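Local structure of polymerase nucleotidyl transferase domain-containing protein (Archaeoglobus fulgidus, 1YLQ) at residues 18-30 with 79-92. The protein probably acts as a nucleotidyltransferase, transferring a nucleotidyl group to an acceptor, as expected of its family. Sequence-based numbering, arbitrary orientation.
Sequences AEIYLYGSVVEGD and WKMSKRFIRKYRRL
Tyr-21 and Trp-79 form an offset stack, the phenol ring lying 4.2 Å, centroid to centroid, from the five-membered indole ring with the planes 19° apart. Lys-83 CG covers the opposite indole face, and Tyr-89, its ring at right angles to that of Tyr-21, meets Tyr-21 CD1 through its own CD1. Tyr-23 completes this aromatic cluster. With CG between the backbone N and the carbonyl carbon (chi1 51°), its ring reaches the indole edge, CE1 lying 3.7 Å from Trp-79 CZ3, while Ile-86 CD1 sits squarely over one face in a CH-pi contact, 3.6 Å from the ring centroid. A serine in place of Tyr-23 would probably leave Ile-86 CD1 and the indole edge facing a gap. Strand 90-91 pairs antiparallel with strand 19-23: Leu-22 and Arg-90 exchange two backbone hydrogen bonds, and Leu-92 N donates an almost straight one to Ile-20 O. Toward solvent, polar contacts take over. Exposed Arg-91 meets Glu-19 OE2 through NH1 at 3.4 Å by charge alone, whereas Arg-87, also exposed, is hydrogen-bonded: NE, in plane, to Glu-28 O at 2.9 Å, and backbone N to Glu-28 OE1 from above the carboxylate plane. Glu-28 OE2 accepts Gly-24 N through its anti lone pair. The fold is consistent with the nucleotidyltransferase family, where a Gly-Ser pair, here Gly-24 and Ser-25 leading into helix 25-28, follows the first strand.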
ATOM      1  N   ALA A  18     -13.354  -6.870  15.374  1.00 27.05           N
ATOM      2  CA  ALA A  18     -12.216  -7.286  14.593  1.00 27.37           C
ATOM      3  C   ALA A  18     -10.985  -6.412  14.784  1.00 27.73           C
ATOM      4  O   ALA A  18     -11.065  -5.183  15.072  1.00 29.23           O
ATOM      5  CB  ALA A  18     -12.559  -7.514  13.095  1.00 27.51           C
ATOM      6  N   GLU A  19      -9.828  -7.049  14.699  1.00 26.59           N
ATOM      7  CA  GLU A  19      -8.588  -6.315  14.738  1.00 26.44           C
ATOM      8  C   GLU A  19      -7.917  -6.431  13.400  1.00 24.98           C
ATOM      9  O   GLU A  19      -8.080  -7.449  12.706  1.00 24.91           O
ATOM     10  CB  GLU A  19      -7.673  -6.802  15.850  1.00 26.69           C
ATOM     11  CG  GLU A  19      -8.218  -6.485  17.273  1.00 32.39           C
ATOM     12  CD  GLU A  19      -7.929  -5.031  17.760  1.00 38.11           C
ATOM     13  OE1 GLU A  19      -7.950  -4.017  16.981  1.00 36.74           O
ATOM     14  OE2 GLU A  19      -7.709  -4.901  18.976  1.00 42.50           O
ATOM     15  N   ILE A  20      -7.252  -5.350  12.992  1.00 22.86           N
ATOM     16  CA  ILE A  20      -6.635  -5.347  11.671  1.00 24.16           C
ATOM     17  C   ILE A  20      -5.152  -5.129  11.813  1.00 23.84           C
ATOM     18  O   ILE A  20      -4.717  -4.177  12.473  1.00 23.67           O
ATOM     19  CB  ILE A  20      -7.269  -4.255  10.724  1.00 25.20           C
ATOM     20  CG1 ILE A  20      -8.780  -4.479  10.610  1.00 23.96           C
ATOM     21  CG2 ILE A  20      -6.527  -4.236   9.351  1.00 23.69           C
ATOM     22  CD1 ILE A  20      -9.550  -3.183  10.266  1.00 22.42           C
ATOM     23  N   TYR A  21      -4.399  -5.994  11.149  1.00 24.52           N
ATOM     24  CA  TYR A  21      -2.954  -5.883  11.135  1.00 25.05           C
ATOM     25  C   TYR A  21      -2.426  -5.774   9.713  1.00 25.08           C
ATOM     26  O   TYR A  21      -2.887  -6.518   8.828  1.00 26.42           O
ATOM     27  CB  TYR A  21      -2.396  -7.171  11.733  1.00 23.67           C
ATOM     28  CG  TYR A  21      -2.908  -7.457  13.108  1.00 21.58           C
ATOM     29  CD1 TYR A  21      -2.286  -6.917  14.218  1.00 22.20           C
ATOM     30  CD2 TYR A  21      -4.030  -8.279  13.300  1.00 23.97           C
ATOM     31  CE1 TYR A  21      -2.728  -7.196  15.507  1.00 26.57           C
ATOM     32  CE2 TYR A  21      -4.531  -8.522  14.597  1.00 23.97           C
ATOM     33  CZ  TYR A  21      -3.839  -8.003  15.688  1.00 26.30           C
ATOM     34  OH  TYR A  21      -4.292  -8.239  16.971  1.00 26.22           O
ATOM     35  N   LEU A  22      -1.404  -4.932   9.516  1.00 24.39           N
ATOM     36  CA  LEU A  22      -0.762  -4.719   8.202  1.00 24.82           C
ATOM     37  C   LEU A  22       0.625  -5.361   8.164  1.00 25.05           C
ATOM     38  O   LEU A  22       1.389  -5.265   9.117  1.00 25.23           O
ATOM     39  CB  LEU A  22      -0.654  -3.203   7.896  1.00 24.04           C
ATOM     40  CG  LEU A  22      -1.977  -2.406   7.791  1.00 26.93           C
ATOM     41  CD1 LEU A  22      -1.700  -0.899   7.329  1.00 25.62           C
ATOM     42  CD2 LEU A  22      -2.943  -3.111   6.791  1.00 25.20           C
ATOM     43  N   TYR A  23       0.938  -6.073   7.092  1.00 25.58           N
ATOM     44  CA  TYR A  23       2.302  -6.506   6.841  1.00 25.44           C
ATOM     45  C   TYR A  23       2.500  -6.547   5.324  1.00 25.55           C
ATOM     46  O   TYR A  23       1.843  -5.778   4.583  1.00 24.41           O
ATOM     47  CB  TYR A  23       2.631  -7.830   7.584  1.00 26.83           C
ATOM     48  CG  TYR A  23       1.637  -8.950   7.378  1.00 27.59           C
ATOM     49  CD1 TYR A  23       0.391  -8.883   8.000  1.00 34.15           C
ATOM     50  CD2 TYR A  23       1.965 -10.122   6.626  1.00 28.18           C
ATOM     51  CE1 TYR A  23      -0.543  -9.880   7.849  1.00 31.74           C
ATOM     52  CE2 TYR A  23       0.967 -11.185   6.452  1.00 28.28           C
ATOM     53  CZ  TYR A  23      -0.265 -11.003   7.105  1.00 29.36           C
ATOM     54  OH  TYR A  23      -1.304 -11.893   7.095  1.00 32.41           O
ATOM     55  N   GLY A  24       3.453  -7.338   4.859  1.00 25.60           N
ATOM     56  CA  GLY A  24       3.811  -7.359   3.426  1.00 25.79           C
ATOM     57  C   GLY A  24       5.001  -6.419   3.162  1.00 26.62           C
ATOM     58  O   GLY A  24       5.598  -5.908   4.102  1.00 26.90           O
ATOM     59  N   SER A  25       5.359  -6.225   1.906  1.00 27.54           N
ATOM     60  CA  SER A  25       6.687  -5.637   1.564  1.00 29.68           C
ATOM     61  C   SER A  25       6.924  -4.286   2.209  1.00 30.61           C
ATOM     62  O   SER A  25       7.991  -4.046   2.790  1.00 30.05           O
ATOM     63  CB  SER A  25       6.901  -5.548   0.056  1.00 30.34           C
ATOM     64  OG  SER A  25       5.924  -4.753  -0.560  1.00 33.94           O
ATOM     65  N   VAL A  26       5.886  -3.440   2.195  1.00 31.82           N
ATOM     66  CA  VAL A  26       6.061  -2.064   2.675  1.00 32.86           C
ATOM     67  C   VAL A  26       6.369  -2.033   4.165  1.00 33.93           C
ATOM     68  O   VAL A  26       7.361  -1.415   4.604  1.00 34.49           O
ATOM     69  CB  VAL A  26       4.906  -1.159   2.242  1.00 32.89           C
ATOM     70  CG1 VAL A  26       5.091   0.275   2.814  1.00 33.76           C
ATOM     71  CG2 VAL A  26       4.891  -1.069   0.711  1.00 30.23           C
ATOM     72  N   VAL A  27       5.596  -2.789   4.931  1.00 33.61           N
ATOM     73  CA  VAL A  27       5.749  -2.815   6.381  1.00 33.89           C
ATOM     74  C   VAL A  27       7.050  -3.547   6.745  1.00 35.23           C
ATOM     75  O   VAL A  27       7.785  -3.086   7.643  1.00 36.01           O
ATOM     76  CB  VAL A  27       4.505  -3.464   7.092  1.00 32.58           C
ATOM     77  CG1 VAL A  27       4.804  -3.816   8.563  1.00 32.83           C
ATOM     78  CG2 VAL A  27       3.226  -2.557   6.971  1.00 30.83           C
ATOM     79  N   GLU A  28       7.352  -4.640   6.028  1.00 35.93           N
ATOM     80  CA  GLU A  28       8.420  -5.588   6.419  1.00 36.16           C
ATOM     81  C   GLU A  28       9.818  -5.262   5.873  1.00 38.66           C
ATOM     82  O   GLU A  28      10.807  -5.787   6.388  1.00 38.52           O
ATOM     83  CB  GLU A  28       8.038  -7.051   6.077  1.00 35.30           C
ATOM     84  CG  GLU A  28       6.758  -7.575   6.816  1.00 33.30           C
ATOM     85  CD  GLU A  28       6.369  -9.004   6.472  1.00 33.46           C
ATOM     86  OE1 GLU A  28       7.089  -9.951   6.825  1.00 26.14           O
ATOM     87  OE2 GLU A  28       5.301  -9.197   5.865  1.00 34.09           O
ATOM     88  N   GLY A  29       9.900  -4.471   4.801  1.00 41.67           N
ATOM     89  CA  GLY A  29      11.207  -4.131   4.186  1.00 45.35           C
ATOM     90  C   GLY A  29      11.771  -4.996   3.050  1.00 47.77           C
ATOM     91  O   GLY A  29      12.700  -4.572   2.346  1.00 49.30           O
ATOM     92  N   ASP A  30      11.278  -6.226   2.913  1.00 49.95           N
ATOM     93  CA  ASP A  30      11.433  -7.060   1.704  1.00 51.57           C
ATOM     94  C   ASP A  30      10.216  -6.613   0.940  1.00 51.34           C
ATOM     95  O   ASP A  30       9.141  -7.132   1.199  1.00 51.97           O
ATOM     96  CB  ASP A  30      11.267  -8.534   2.125  1.00 52.52           C
ATOM     97  CG  ASP A  30      10.809  -9.461   0.965  1.00 55.62           C
ATOM     98  OD1 ASP A  30      10.412  -8.983  -0.144  1.00 58.00           O
ATOM     99  OD2 ASP A  30      10.816 -10.700   1.209  1.00 55.94           O
ATOM    100  N   TRP A  79      -4.376 -16.361  13.238  1.00 25.55           N
ATOM    101  CA  TRP A  79      -3.462 -15.237  13.290  1.00 25.30           C
ATOM    102  C   TRP A  79      -2.184 -15.568  14.160  1.00 26.64           C
ATOM    103  O   TRP A  79      -1.066 -15.302  13.745  1.00 24.98           O
ATOM    104  CB  TRP A  79      -4.190 -13.985  13.825  1.00 26.05           C
ATOM    105  CG  TRP A  79      -3.284 -12.772  14.047  1.00 23.01           C
ATOM    106  CD1 TRP A  79      -3.097 -12.093  15.239  1.00 23.90           C
ATOM    107  CD2 TRP A  79      -2.396 -12.157  13.087  1.00 25.09           C
ATOM    108  NE1 TRP A  79      -2.201 -11.052  15.047  1.00 26.55           N
ATOM    109  CE2 TRP A  79      -1.736 -11.082  13.751  1.00 25.26           C
ATOM    110  CE3 TRP A  79      -2.129 -12.371  11.719  1.00 27.08           C
ATOM    111  CZ2 TRP A  79      -0.820 -10.233  13.095  1.00 24.80           C
ATOM    112  CZ3 TRP A  79      -1.194 -11.536  11.073  1.00 26.50           C
ATOM    113  CH2 TRP A  79      -0.547 -10.470  11.771  1.00 25.97           C
ATOM    114  N   LYS A  80      -2.362 -16.179  15.335  1.00 27.75           N
ATOM    115  CA  LYS A  80      -1.230 -16.703  16.119  1.00 27.20           C
ATOM    116  C   LYS A  80      -0.295 -17.542  15.198  1.00 28.75           C
ATOM    117  O   LYS A  80       0.924 -17.280  15.103  1.00 28.49           O
ATOM    118  CB  LYS A  80      -1.734 -17.510  17.347  1.00 27.63           C
ATOM    119  CG  LYS A  80      -0.623 -17.807  18.375  1.00 28.00           C
ATOM    120  CD  LYS A  80      -1.172 -18.455  19.611  1.00 29.31           C
ATOM    121  CE  LYS A  80      -0.069 -18.679  20.635  1.00 34.22           C
ATOM    122  NZ  LYS A  80      -0.582 -19.354  21.868  1.00 35.72           N
ATOM    123  N   MET A  81      -0.864 -18.488  14.459  1.00 27.15           N
ATOM    124  CA  MET A  81      -0.043 -19.252  13.549  1.00 27.43           C
ATOM    125  C   MET A  81       0.643 -18.380  12.505  1.00 27.79           C
ATOM    126  O   MET A  81       1.820 -18.569  12.272  1.00 27.47           O
ATOM    127  CB  MET A  81      -0.802 -20.437  12.913  1.00 27.70           C
ATOM    128  CG  MET A  81       0.145 -21.351  12.056  1.00 28.89           C
ATOM    129  SD  MET A  81      -0.569 -22.909  11.487  1.00 22.91           S
ATOM    130  CE  MET A  81      -1.765 -22.431  10.287  1.00 34.43           C
ATOM    131  N   SER A  82      -0.081 -17.454  11.859  1.00 28.28           N
ATOM    132  CA  SER A  82       0.459 -16.630  10.759  1.00 28.65           C
ATOM    133  C   SER A  82       1.693 -15.855  11.201  1.00 29.15           C
ATOM    134  O   SER A  82       2.702 -15.762  10.461  1.00 28.16           O
ATOM    135  CB  SER A  82      -0.611 -15.653  10.236  1.00 27.86           C
ATOM    136  OG  SER A  82      -1.715 -16.385   9.759  1.00 30.63           O
ATOM    137  N   LYS A  83       1.629 -15.342  12.425  1.00 28.98           N
ATOM    138  CA  LYS A  83       2.718 -14.540  13.007  1.00 29.86           C
ATOM    139  C   LYS A  83       4.053 -15.225  13.080  1.00 30.59           C
ATOM    140  O   LYS A  83       5.049 -14.532  13.097  1.00 30.16           O
ATOM    141  CB  LYS A  83       2.377 -14.012  14.404  1.00 29.96           C
ATOM    142  CG  LYS A  83       1.280 -12.930  14.370  1.00 29.11           C
ATOM    143  CD  LYS A  83       1.143 -12.285  15.747  1.00 26.98           C
ATOM    144  CE  LYS A  83       0.187 -13.041  16.651  1.00 26.58           C
ATOM    145  NZ  LYS A  83      -0.078 -12.273  17.922  1.00 27.40           N
ATOM    146  N   ARG A  84       4.064 -16.561  13.173  1.00 31.29           N
ATOM    147  CA  ARG A  84       5.286 -17.372  13.074  1.00 30.87           C
ATOM    148  C   ARG A  84       6.119 -17.114  11.784  1.00 30.33           C
ATOM    149  O   ARG A  84       7.296 -17.416  11.748  1.00 29.92           O
ATOM    150  CB  ARG A  84       4.932 -18.860  13.113  1.00 31.54           C
ATOM    151  CG  ARG A  84       4.128 -19.325  14.342  1.00 31.07           C
ATOM    152  CD  ARG A  84       4.071 -20.837  14.373  1.00 34.20           C
ATOM    153  NE  ARG A  84       5.333 -21.313  14.916  1.00 37.24           N
ATOM    154  CZ  ARG A  84       5.466 -22.080  15.978  1.00 37.71           C
ATOM    155  NH1 ARG A  84       4.407 -22.547  16.616  1.00 40.87           N
ATOM    156  NH2 ARG A  84       6.677 -22.424  16.374  1.00 40.26           N
ATOM    157  N   PHE A  85       5.470 -16.607  10.738  1.00 30.15           N
ATOM    158  CA  PHE A  85       6.067 -16.368   9.425  1.00 29.76           C
ATOM    159  C   PHE A  85       6.091 -14.887   9.037  1.00 30.56           C
ATOM    160  O   PHE A  85       6.382 -14.553   7.881  1.00 31.28           O
ATOM    161  CB  PHE A  85       5.321 -17.214   8.380  1.00 29.84           C
ATOM    162  CG  PHE A  85       5.322 -18.705   8.731  1.00 28.53           C
ATOM    163  CD1 PHE A  85       6.494 -19.441   8.625  1.00 27.65           C
ATOM    164  CD2 PHE A  85       4.192 -19.332   9.251  1.00 27.35           C
ATOM    165  CE1 PHE A  85       6.531 -20.799   8.964  1.00 27.60           C
ATOM    166  CE2 PHE A  85       4.236 -20.691   9.609  1.00 26.66           C
ATOM    167  CZ  PHE A  85       5.386 -21.412   9.474  1.00 27.73           C
ATOM    168  N   ILE A  86       5.805 -13.998   9.989  1.00 29.30           N
ATOM    169  CA  ILE A  86       5.755 -12.572   9.673  1.00 29.26           C
ATOM    170  C   ILE A  86       6.841 -11.882  10.452  1.00 30.69           C
ATOM    171  O   ILE A  86       6.880 -11.998  11.696  1.00 30.80           O
ATOM    172  CB  ILE A  86       4.382 -11.947  10.044  1.00 28.89           C
ATOM    173  CG1 ILE A  86       3.256 -12.581   9.209  1.00 27.15           C
ATOM    174  CG2 ILE A  86       4.352 -10.411   9.771  1.00 28.20           C
ATOM    175  CD1 ILE A  86       1.884 -12.265   9.780  1.00 27.81           C
ATOM    176  N   ARG A  87       7.694 -11.145   9.723  1.00 30.66           N
ATOM    177  CA  ARG A  87       8.857 -10.464  10.301  1.00 32.20           C
ATOM    178  C   ARG A  87       8.427  -9.347  11.253  1.00 30.88           C
ATOM    179  O   ARG A  87       8.954  -9.219  12.363  1.00 30.90           O
ATOM    180  CB  ARG A  87       9.779  -9.902   9.196  1.00 31.84           C
ATOM    181  CG  ARG A  87      10.683  -8.743   9.684  1.00 36.50           C
ATOM    182  CD  ARG A  87      12.026  -8.543   8.915  1.00 36.23           C
ATOM    183  NE  ARG A  87      11.832  -8.243   7.492  1.00 44.75           N
ATOM    184  CZ  ARG A  87      11.998  -9.132   6.510  1.00 47.41           C
ATOM    185  NH1 ARG A  87      12.385 -10.383   6.786  1.00 48.88           N
ATOM    186  NH2 ARG A  87      11.779  -8.776   5.248  1.00 49.03           N
ATOM    187  N   LYS A  88       7.426  -8.586  10.815  1.00 28.83           N
ATOM    188  CA  LYS A  88       7.019  -7.347  11.431  1.00 27.62           C
ATOM    189  C   LYS A  88       5.584  -7.101  10.964  1.00 26.31           C
ATOM    190  O   LYS A  88       5.277  -7.251   9.780  1.00 24.45           O
ATOM    191  CB  LYS A  88       7.918  -6.221  10.890  1.00 27.44           C
ATOM    192  CG  LYS A  88       7.834  -4.885  11.573  1.00 31.70           C
ATOM    193  CD  LYS A  88       9.178  -4.108  11.363  1.00 33.94           C
ATOM    194  CE  LYS A  88       9.027  -2.584  11.364  1.00 36.09           C
ATOM    195  NZ  LYS A  88      10.402  -1.891  11.317  1.00 34.90           N
ATOM    196  N   TYR A  89       4.718  -6.702  11.876  1.00 25.87           N
ATOM    197  CA  TYR A  89       3.389  -6.227  11.462  1.00 25.59           C
ATOM    198  C   TYR A  89       3.066  -4.970  12.240  1.00 26.68           C
ATOM    199  O   TYR A  89       3.708  -4.695  13.279  1.00 25.70           O
ATOM    200  CB  TYR A  89       2.294  -7.294  11.718  1.00 24.54           C
ATOM    201  CG  TYR A  89       2.154  -7.740  13.143  1.00 22.71           C
ATOM    202  CD1 TYR A  89       1.345  -7.053  14.040  1.00 20.55           C
ATOM    203  CD2 TYR A  89       2.855  -8.880  13.611  1.00 22.78           C
ATOM    204  CE1 TYR A  89       1.218  -7.489  15.389  1.00 20.90           C
ATOM    205  CE2 TYR A  89       2.746  -9.316  14.938  1.00 21.85           C
ATOM    206  CZ  TYR A  89       1.939  -8.621  15.823  1.00 21.48           C
ATOM    207  OH  TYR A  89       1.879  -9.091  17.106  1.00 22.04           O
ATOM    208  N   ARG A  90       2.034  -4.253  11.787  1.00 27.09           N
ATOM    209  CA  ARG A  90       1.502  -3.095  12.531  1.00 29.22           C
ATOM    210  C   ARG A  90      -0.014  -3.183  12.683  1.00 30.16           C
ATOM    211  O   ARG A  90      -0.749  -3.350  11.690  1.00 28.82           O
ATOM    212  CB  ARG A  90       1.844  -1.810  11.772  1.00 28.62           C
ATOM    213  CG  ARG A  90       1.247  -0.571  12.402  1.00 35.38           C
ATOM    214  CD  ARG A  90       2.077   0.029  13.546  1.00 42.64           C
ATOM    215  NE  ARG A  90       1.289   1.019  14.288  1.00 47.36           N
ATOM    216  CZ  ARG A  90       1.766   1.852  15.219  1.00 51.31           C
ATOM    217  NH1 ARG A  90       3.057   1.845  15.556  1.00 52.23           N
ATOM    218  NH2 ARG A  90       0.939   2.701  15.830  1.00 52.33           N
ATOM    219  N   ARG A  91      -0.496  -3.058  13.912  1.00 32.42           N
ATOM    220  CA  ARG A  91      -1.937  -2.970  14.162  1.00 34.84           C
ATOM    221  C   ARG A  91      -2.481  -1.671  13.561  1.00 36.68           C
ATOM    222  O   ARG A  91      -1.904  -0.583  13.773  1.00 36.94           O
ATOM    223  CB  ARG A  91      -2.249  -3.047  15.668  1.00 35.83           C
ATOM    224  CG  ARG A  91      -3.629  -3.619  15.963  1.00 36.14           C
ATOM    225  CD  ARG A  91      -3.808  -3.938  17.433  1.00 41.85           C
ATOM    226  NE  ARG A  91      -3.998  -2.725  18.224  1.00 46.28           N
ATOM    227  CZ  ARG A  91      -4.411  -2.700  19.493  1.00 48.37           C
ATOM    228  NH1 ARG A  91      -4.694  -3.838  20.133  1.00 50.58           N
ATOM    229  NH2 ARG A  91      -4.541  -1.535  20.127  1.00 49.04           N
ATOM    230  N   LEU A  92      -3.558  -1.787  12.783  1.00 38.41           N
ATOM    231  CA  LEU A  92      -4.154  -0.627  12.107  1.00 39.73           C
ATOM    232  C   LEU A  92      -5.111   0.127  13.014  1.00 41.53           C
ATOM    233  O   LEU A  92      -6.249  -0.291  13.286  1.00 43.07           O
ATOM    234  CB  LEU A  92      -4.788  -0.976  10.742  1.00 39.58           C
ATOM    235  CG  LEU A  92      -5.636   0.078   9.981  1.00 39.59           C
ATOM    236  CD1 LEU A  92      -4.843   1.322   9.516  1.00 42.48           C
ATOM    237  CD2 LEU A  92      -6.435  -0.519   8.814  1.00 39.64           C
TER